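Long-range contacts in sensory box/response regulator (Mycobacterium smegmatis, PDB 5YRP), which belongs to the EAL-domain family, with a barrel-like alpha/beta fold that holds a magnesium ion: residues P12-R17 with F226-P231; A64-S69 with K105-P110. All coordinates share one frame; numbering follows the deposited sequence.

Interaction 1: P12-R17 with F226-P231; sequences PEIDMR and FLLSKP
I14 and L228 meet where strand 7-15 runs past the loop between strand 222-223 and helix 234-243. The I14 side chain lies slantwise against that of L228, with CD1 of I14 3.6 Å from CG of L228. The first torsion of I14 (chi1 68°) sets CG1 between its backbone N and carbonyl carbon, and this branch carries the contact: I14 CG1 itself lies 3.7 Å from L228 CD2. The same CD2 of L228 also reaches 3.9 Å from CG of selenomethionine M16, so the leucine spans I14 on the strand and M16 just past its end. Two residues before I14, on the same strand, the P12 ring is met on its CG and CD side by S229 and by the carbonyl of K230, P12 CD lying 3.5 Å from K230 O. The S229 hydroxyl is not spent across the contact: OG, anti to its backbone N (chi1 168°), donates to K230 O at 3.1 Å, within its own loop.

Around this first shell, E13, whose side chain starts away from the loop, forms salt bridges with R222 and R83. Where the strand ends, D15 closes an Asx turn, its OD1 accepting from R17 N at 3.1 Å. R17 NE also bonds to that oxygen as part of a salt bridge, OD1 lying 30° out of the guanidinium plane. M16 packs further onto A212, L215 and L216 of helix 209-218.

No hydrogen bond crosses between the two segments. The chemistry implies joining by van der Waals fit, apolar on both sides at L228 and with ring carbons against oxygens at P12, while the S229 hydroxyl and the D15 carboxylate find partners within their own segments.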
ATOM      1  N   PRO A  12       9.801 -16.030  18.280  1.00 51.99           N
ATOM      2  CA  PRO A  12      10.253 -16.985  17.281  1.00 51.94           C
ATOM      3  C   PRO A  12       9.325 -17.071  16.081  1.00 52.89           C
ATOM      4  O   PRO A  12       8.116 -16.851  16.191  1.00 51.07           O
ATOM      5  CB  PRO A  12      10.269 -18.312  18.037  1.00 52.16           C
ATOM      6  CG  PRO A  12       9.243 -18.154  19.085  1.00 52.05           C
ATOM      7  CD  PRO A  12       9.192 -16.699  19.443  1.00 52.71           C
ATOM      8  N   GLU A  13       9.926 -17.399  14.945  1.00 55.24           N
ATOM      9  CA  GLU A  13       9.235 -17.513  13.672  1.00 56.46           C
ATOM     10  C   GLU A  13       9.299 -18.957  13.213  1.00 55.43           C
ATOM     11  O   GLU A  13      10.377 -19.473  12.914  1.00 54.79           O
ATOM     12  CB  GLU A  13       9.914 -16.619  12.642  1.00 56.78           C
ATOM     13  CG  GLU A  13       9.345 -16.718  11.241  1.00 56.55           C
ATOM     14  CD  GLU A  13      10.157 -15.910  10.257  1.00 58.64           C
ATOM     15  OE1 GLU A  13      10.339 -16.373   9.114  1.00 59.89           O
ATOM     16  OE2 GLU A  13      10.629 -14.815  10.632  1.00 60.44           O
ATOM     17  N   ILE A  14       8.141 -19.601  13.138  1.00 54.83           N
ATOM     18  CA  ILE A  14       8.103 -21.028  12.875  1.00 56.07           C
ATOM     19  C   ILE A  14       7.515 -21.364  11.510  1.00 55.38           C
ATOM     20  O   ILE A  14       6.789 -20.574  10.918  1.00 54.40           O
ATOM     21  CB  ILE A  14       7.319 -21.779  13.971  1.00 57.00           C
ATOM     22  CG1 ILE A  14       5.832 -21.425  13.929  1.00 58.34           C
ATOM     23  CG2 ILE A  14       7.893 -21.461  15.346  1.00 56.83           C
ATOM     24  CD1 ILE A  14       4.967 -22.441  14.643  1.00 60.19           C
ATOM     25  N   ASP A  15       7.867 -22.548  11.020  1.00 55.78           N
ATOM     26  CA  ASP A  15       7.184 -23.167   9.902  1.00 56.18           C
ATOM     27  C   ASP A  15       5.910 -23.799  10.445  1.00 56.50           C
ATOM     28  O   ASP A  15       5.968 -24.735  11.235  1.00 55.42           O
ATOM     29  CB  ASP A  15       8.071 -24.242   9.273  1.00 57.06           C
ATOM     30  CG  ASP A  15       7.452 -24.875   8.036  1.00 57.53           C
ATOM     31  OD1 ASP A  15       6.301 -24.537   7.680  1.00 56.60           O
ATOM     32  OD2 ASP A  15       8.129 -25.721   7.415  1.00 57.91           O
HETATM   33  N   MSE A  16       4.762 -23.294  10.015  1.00 57.89           N
HETATM   34  CA  MSE A  16       3.475 -23.745  10.550  1.00 59.98           C
HETATM   35  C   MSE A  16       3.077 -25.118  10.101  1.00 59.83           C
HETATM   36  O   MSE A  16       2.141 -25.707  10.650  1.00 59.47           O
HETATM   37  CB  MSE A  16       2.394 -22.795  10.090  1.00 62.89           C
HETATM   38  CG  MSE A  16       2.557 -21.436  10.740  1.00 65.96           C
HETATM   39 SE   MSE A  16       0.957 -20.400  10.267  1.00 75.60          SE
HETATM   40  CE  MSE A  16       1.371 -20.087   8.366  1.00 72.92           C
ATOM     41  N   ARG A  17       3.761 -25.630   9.083  1.00 59.69           N
ATOM     42  CA  ARG A  17       3.565 -27.001   8.632  1.00 60.13           C
ATOM     43  C   ARG A  17       4.179 -27.963   9.649  1.00 60.05           C
ATOM     44  O   ARG A  17       3.502 -28.842  10.176  1.00 59.63           O
ATOM     45  CB  ARG A  17       4.204 -27.210   7.254  1.00 60.37           C
ATOM     46  CG  ARG A  17       3.676 -26.283   6.161  1.00 59.81           C
ATOM     47  CD  ARG A  17       4.379 -26.486   4.823  1.00 58.92           C
ATOM     48  NE  ARG A  17       5.821 -26.237   4.898  1.00 59.46           N
ATOM     49  CZ  ARG A  17       6.626 -26.071   3.849  1.00 60.94           C
ATOM     50  NH1 ARG A  17       7.923 -25.849   4.046  1.00 60.64           N
ATOM     51  NH2 ARG A  17       6.149 -26.117   2.607  1.00 62.55           N
ATOM     52  N   PHE A 226       1.176 -15.273  18.892  1.00 66.70           N
ATOM     53  CA  PHE A 226       0.952 -15.797  20.247  1.00 68.92           C
ATOM     54  C   PHE A 226       0.490 -17.256  20.215  1.00 64.74           C
ATOM     55  O   PHE A 226       0.844 -18.047  21.090  1.00 62.13           O
ATOM     56  CB  PHE A 226      -0.077 -14.950  21.019  1.00 73.24           C
ATOM     57  CG  PHE A 226       0.372 -13.532  21.317  1.00 79.19           C
ATOM     58  CD1 PHE A 226       1.639 -13.264  21.840  1.00 81.20           C
ATOM     59  CD2 PHE A 226      -0.495 -12.460  21.111  1.00 82.36           C
ATOM     60  CE1 PHE A 226       2.034 -11.960  22.119  1.00 81.46           C
ATOM     61  CE2 PHE A 226      -0.103 -11.157  21.392  1.00 83.02           C
ATOM     62  CZ  PHE A 226       1.162 -10.907  21.897  1.00 81.79           C
ATOM     63  N   LEU A 227      -0.304 -17.596  19.205  1.00 62.18           N
ATOM     64  CA  LEU A 227      -0.770 -18.967  18.991  1.00 61.18           C
ATOM     65  C   LEU A 227       0.384 -19.923  18.707  1.00 59.03           C
ATOM     66  O   LEU A 227       0.405 -21.046  19.200  1.00 57.41           O
ATOM     67  CB  LEU A 227      -1.734 -19.006  17.808  1.00 61.49           C
ATOM     68  CG  LEU A 227      -2.397 -20.357  17.528  1.00 62.19           C
ATOM     69  CD1 LEU A 227      -3.562 -20.589  18.476  1.00 62.91           C
ATOM     70  CD2 LEU A 227      -2.856 -20.431  16.081  1.00 61.99           C
ATOM     71  N   LEU A 228       1.325 -19.467  17.888  1.00 57.83           N
ATOM     72  CA  LEU A 228       2.472 -20.270  17.480  1.00 57.80           C
ATOM     73  C   LEU A 228       3.497 -20.350  18.607  1.00 58.43           C
ATOM     74  O   LEU A 228       3.913 -21.437  19.015  1.00 58.64           O
ATOM     75  CB  LEU A 228       3.113 -19.667  16.229  1.00 58.17           C
ATOM     76  CG  LEU A 228       2.394 -19.899  14.894  1.00 59.18           C
ATOM     77  CD1 LEU A 228       0.892 -19.673  14.967  1.00 60.99           C
ATOM     78  CD2 LEU A 228       2.997 -19.017  13.816  1.00 58.88           C
ATOM     79  N   SER A 229       3.905 -19.184  19.095  1.00 58.05           N
ATOM     80  CA  SER A 229       4.798 -19.097  20.238  1.00 57.50           C
ATOM     81  C   SER A 229       4.867 -17.678  20.776  1.00 58.93           C
ATOM     82  O   SER A 229       4.963 -16.718  20.015  1.00 58.88           O
ATOM     83  CB  SER A 229       6.200 -19.550  19.861  1.00 57.90           C
ATOM     84  OG  SER A 229       7.117 -19.212  20.885  1.00 57.96           O
ATOM     85  N   LYS A 230       4.849 -17.565  22.100  1.00 62.07           N
ATOM     86  CA  LYS A 230       4.929 -16.271  22.777  1.00 63.28           C
ATOM     87  C   LYS A 230       6.349 -15.731  22.636  1.00 61.68           C
ATOM     88  O   LYS A 230       7.277 -16.496  22.354  1.00 62.69           O
ATOM     89  CB  LYS A 230       4.597 -16.397  24.271  1.00 66.89           C
ATOM     90  CG  LYS A 230       3.348 -17.203  24.621  1.00 70.33           C
ATOM     91  CD  LYS A 230       2.061 -16.464  24.283  1.00 73.31           C
ATOM     92  CE  LYS A 230       0.836 -17.352  24.475  1.00 74.87           C
ATOM     93  NZ  LYS A 230       0.644 -17.788  25.889  1.00 76.83           N
ATOM     94  N   PRO A 231       6.530 -14.412  22.819  1.00 59.37           N
ATOM     95  CA  PRO A 231       7.892 -13.885  22.883  1.00 58.06           C
ATOM     96  C   PRO A 231       8.605 -14.307  24.168  1.00 56.67           C
ATOM     97  O   PRO A 231       8.053 -14.158  25.260  1.00 55.09           O
ATOM     98  CB  PRO A 231       7.687 -12.368  22.838  1.00 58.23           C
ATOM     99  CG  PRO A 231       6.348 -12.173  22.225  1.00 59.21           C
ATOM    100  CD  PRO A 231       5.532 -13.337  22.694  1.00 59.45           C
TER

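Interaction 2: A64-S69 with K105-P110; sequences ACAEFS and KEFGLP
F107 lays the face of its ring on helix 52-73. The methyl of A66 stands over that face in a CH-pi contact, with A66 CB 3.9 Å from the F107 ring centroid and 26° off the normal; the opposite face is backed by CG of the neighbouring E106, so the ring is sandwiched between a helix surface and its own chain. With CG anti to the carbonyl carbon (chi1 -59°), F107 turns the ring toward the helix, and its CD2 comes 4.0 Å from C65 CB.

L109 works as a fork, the chain turning at G108 (positive phi) between it and F107. One methyl, CD1 of L109, lies 3.5 Å from CB of C65, while the other, CD2, approaches CD2 of the F68 ring obliquely at 3.4 Å. S69 presents its CB to the F107 carbonyl oxygen, whereas its OG turns back along the helix to donate to A66 O at 2.7 Å.

A helix flank thus receives the end of the next helix and the turn leading on to strand 114-119, as where successive outer helices pack side by side in the barrel-like EAL fold.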
ATOM      1  N   ALA A  64      21.666  -8.478  20.415  1.00 60.03           N
ATOM      2  CA  ALA A  64      20.974  -9.582  19.746  1.00 60.24           C
ATOM      3  C   ALA A  64      21.980 -10.504  19.076  1.00 60.28           C
ATOM      4  O   ALA A  64      21.932 -11.717  19.257  1.00 61.12           O
ATOM      5  CB  ALA A  64      19.985  -9.050  18.721  1.00 60.04           C
ATOM      6  N   CYS A  65      22.887  -9.910  18.306  1.00 59.71           N
ATOM      7  CA  CYS A  65      23.961 -10.646  17.640  1.00 59.50           C
ATOM      8  C   CYS A  65      24.867 -11.368  18.631  1.00 59.06           C
ATOM      9  O   CYS A  65      25.316 -12.479  18.372  1.00 59.13           O
ATOM     10  CB  CYS A  65      24.795  -9.697  16.783  1.00 60.64           C
ATOM     11  SG  CYS A  65      23.949  -9.108  15.299  1.00 62.38           S
ATOM     12  N   ALA A  66      25.134 -10.725  19.761  1.00 60.33           N
ATOM     13  CA  ALA A  66      25.941 -11.327  20.818  1.00 61.92           C
ATOM     14  C   ALA A  66      25.249 -12.557  21.381  1.00 63.18           C
ATOM     15  O   ALA A  66      25.832 -13.637  21.438  1.00 64.75           O
ATOM     16  CB  ALA A  66      26.196 -10.321  21.925  1.00 63.08           C
ATOM     17  N   GLU A  67      23.996 -12.373  21.790  1.00 64.66           N
ATOM     18  CA  GLU A  67      23.166 -13.458  22.317  1.00 64.62           C
ATOM     19  C   GLU A  67      22.950 -14.559  21.282  1.00 63.22           C
ATOM     20  O   GLU A  67      22.863 -15.734  21.629  1.00 62.67           O
ATOM     21  CB  GLU A  67      21.818 -12.893  22.783  1.00 66.49           C
ATOM     22  CG  GLU A  67      20.805 -13.918  23.287  1.00 67.94           C
ATOM     23  CD  GLU A  67      21.275 -14.698  24.502  1.00 68.85           C
ATOM     24  OE1 GLU A  67      22.211 -14.246  25.197  1.00 71.48           O
ATOM     25  OE2 GLU A  67      20.686 -15.766  24.768  1.00 67.74           O
ATOM     26  N   PHE A  68      22.865 -14.167  20.016  1.00 63.60           N
ATOM     27  CA  PHE A  68      22.659 -15.103  18.911  1.00 64.51           C
ATOM     28  C   PHE A  68      23.870 -16.024  18.744  1.00 65.14           C
ATOM     29  O   PHE A  68      23.714 -17.236  18.603  1.00 65.86           O
ATOM     30  CB  PHE A  68      22.352 -14.318  17.623  1.00 63.71           C
ATOM     31  CG  PHE A  68      22.132 -15.173  16.396  1.00 63.33           C
ATOM     32  CD1 PHE A  68      21.527 -16.420  16.475  1.00 64.13           C
ATOM     33  CD2 PHE A  68      22.495 -14.696  15.144  1.00 64.07           C
ATOM     34  CE1 PHE A  68      21.324 -17.188  15.338  1.00 64.26           C
ATOM     35  CE2 PHE A  68      22.291 -15.457  14.003  1.00 64.37           C
ATOM     36  CZ  PHE A  68      21.705 -16.706  14.101  1.00 63.95           C
ATOM     37  N   SER A  69      25.071 -15.454  18.787  1.00 65.54           N
ATOM     38  CA  SER A  69      26.299 -16.247  18.679  1.00 66.99           C
ATOM     39  C   SER A  69      26.477 -17.208  19.863  1.00 68.26           C
ATOM     40  O   SER A  69      27.061 -18.279  19.710  1.00 68.83           O
ATOM     41  CB  SER A  69      27.524 -15.338  18.548  1.00 66.10           C
ATOM     42  OG  SER A  69      27.713 -14.572  19.721  1.00 67.52           O
ATOM     43  N   LYS A 105      31.392  -9.662  12.146  1.00 77.23           N
ATOM     44  CA  LYS A 105      32.797 -10.057  12.240  1.00 75.09           C
ATOM     45  C   LYS A 105      33.139 -10.370  13.697  1.00 72.28           C
ATOM     46  O   LYS A 105      33.773 -11.382  13.995  1.00 70.94           O
ATOM     47  CB  LYS A 105      33.695  -8.927  11.722  1.00 75.74           C
ATOM     48  CG  LYS A 105      35.193  -9.206  11.790  1.00 76.10           C
ATOM     49  CD  LYS A 105      35.634 -10.192  10.721  1.00 76.80           C
ATOM     50  CE  LYS A 105      36.962 -10.842  11.072  1.00 77.56           C
ATOM     51  NZ  LYS A 105      37.253 -11.996  10.176  1.00 78.67           N
ATOM     52  N   GLU A 106      32.695  -9.489  14.589  1.00 70.09           N
ATOM     53  CA  GLU A 106      32.973  -9.586  16.019  1.00 69.24           C
ATOM     54  C   GLU A 106      32.430 -10.872  16.642  1.00 69.74           C
ATOM     55  O   GLU A 106      33.157 -11.587  17.336  1.00 71.04           O
ATOM     56  CB  GLU A 106      32.388  -8.367  16.742  1.00 67.69           C
ATOM     57  CG  GLU A 106      32.710  -8.290  18.228  1.00 67.57           C
ATOM     58  CD  GLU A 106      32.168  -7.035  18.884  1.00 66.76           C
ATOM     59  OE1 GLU A 106      32.119  -6.993  20.132  1.00 65.91           O
ATOM     60  OE2 GLU A 106      31.793  -6.088  18.158  1.00 65.81           O
ATOM     61  N   PHE A 107      31.157 -11.160  16.387  1.00 68.59           N
ATOM     62  CA  PHE A 107      30.477 -12.315  16.990  1.00 67.43           C
ATOM     63  C   PHE A 107      30.424 -13.547  16.079  1.00 66.17           C
ATOM     64  O   PHE A 107      29.618 -14.457  16.300  1.00 62.70           O
ATOM     65  CB  PHE A 107      29.064 -11.920  17.426  1.00 66.75           C
ATOM     66  CG  PHE A 107      29.035 -10.793  18.419  1.00 65.66           C
ATOM     67  CD1 PHE A 107      29.477 -10.987  19.720  1.00 65.45           C
ATOM     68  CD2 PHE A 107      28.571  -9.540  18.053  1.00 65.12           C
ATOM     69  CE1 PHE A 107      29.453  -9.951  20.639  1.00 65.39           C
ATOM     70  CE2 PHE A 107      28.542  -8.500  18.966  1.00 65.29           C
ATOM     71  CZ  PHE A 107      28.985  -8.705  20.262  1.00 65.49           C
ATOM     72  N   GLY A 108      31.282 -13.568  15.062  1.00 67.45           N
ATOM     73  CA  GLY A 108      31.441 -14.728  14.184  1.00 67.98           C
ATOM     74  C   GLY A 108      30.153 -15.227  13.563  1.00 67.33           C
ATOM     75  O   GLY A 108      29.969 -16.432  13.388  1.00 67.22           O
ATOM     76  N   LEU A 109      29.256 -14.302  13.239  1.00 68.82           N
ATOM     77  CA  LEU A 109      27.987 -14.658  12.615  1.00 70.22           C
ATOM     78  C   LEU A 109      28.205 -14.784  11.113  1.00 71.49           C
ATOM     79  O   LEU A 109      28.803 -13.896  10.503  1.00 75.15           O
ATOM     80  CB  LEU A 109      26.918 -13.608  12.923  1.00 69.62           C
ATOM     81  CG  LEU A 109      26.523 -13.485  14.400  1.00 69.25           C
ATOM     82  CD1 LEU A 109      25.608 -12.291  14.618  1.00 69.30           C
ATOM     83  CD2 LEU A 109      25.855 -14.753  14.905  1.00 68.72           C
ATOM     84  N   PRO A 110      27.737 -15.893  10.511  1.00 71.68           N
ATOM     85  CA  PRO A 110      28.026 -16.147   9.103  1.00 73.58           C
ATOM     86  C   PRO A 110      27.141 -15.360   8.143  1.00 73.70           C
ATOM     87  O   PRO A 110      26.223 -14.660   8.564  1.00 73.00           O
ATOM     88  CB  PRO A 110      27.762 -17.648   8.962  1.00 73.72           C
ATOM     89  CG  PRO A 110      26.703 -17.931   9.962  1.00 72.66           C
ATOM     90  CD  PRO A 110      26.917 -16.968  11.102  1.00 72.44           C
TER

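In the fold
Both contacts are partly buried, their centres 23 Å apart and without touching. In interaction 1 two of six touching residues are buried and one is exposed; in interaction 2 three are buried and none exposed, although it lies farther from the chain's centre (about 17 against 13 Å, between centres). Interaction 1 brings the first strand of the sheet against a loop beyond its last, whereas interaction 2, nested inside the loop it closes, sets helix 52-73 against the turn following helix 96-106. Aliphatic chains and a proline ring carry the first contact, the latter against oxygens; aromatic rings share in the second. An E106-R62 salt bridge ties the same two helices, whereas the charges near interaction 1 belong to E13 and the D15-R17 turn.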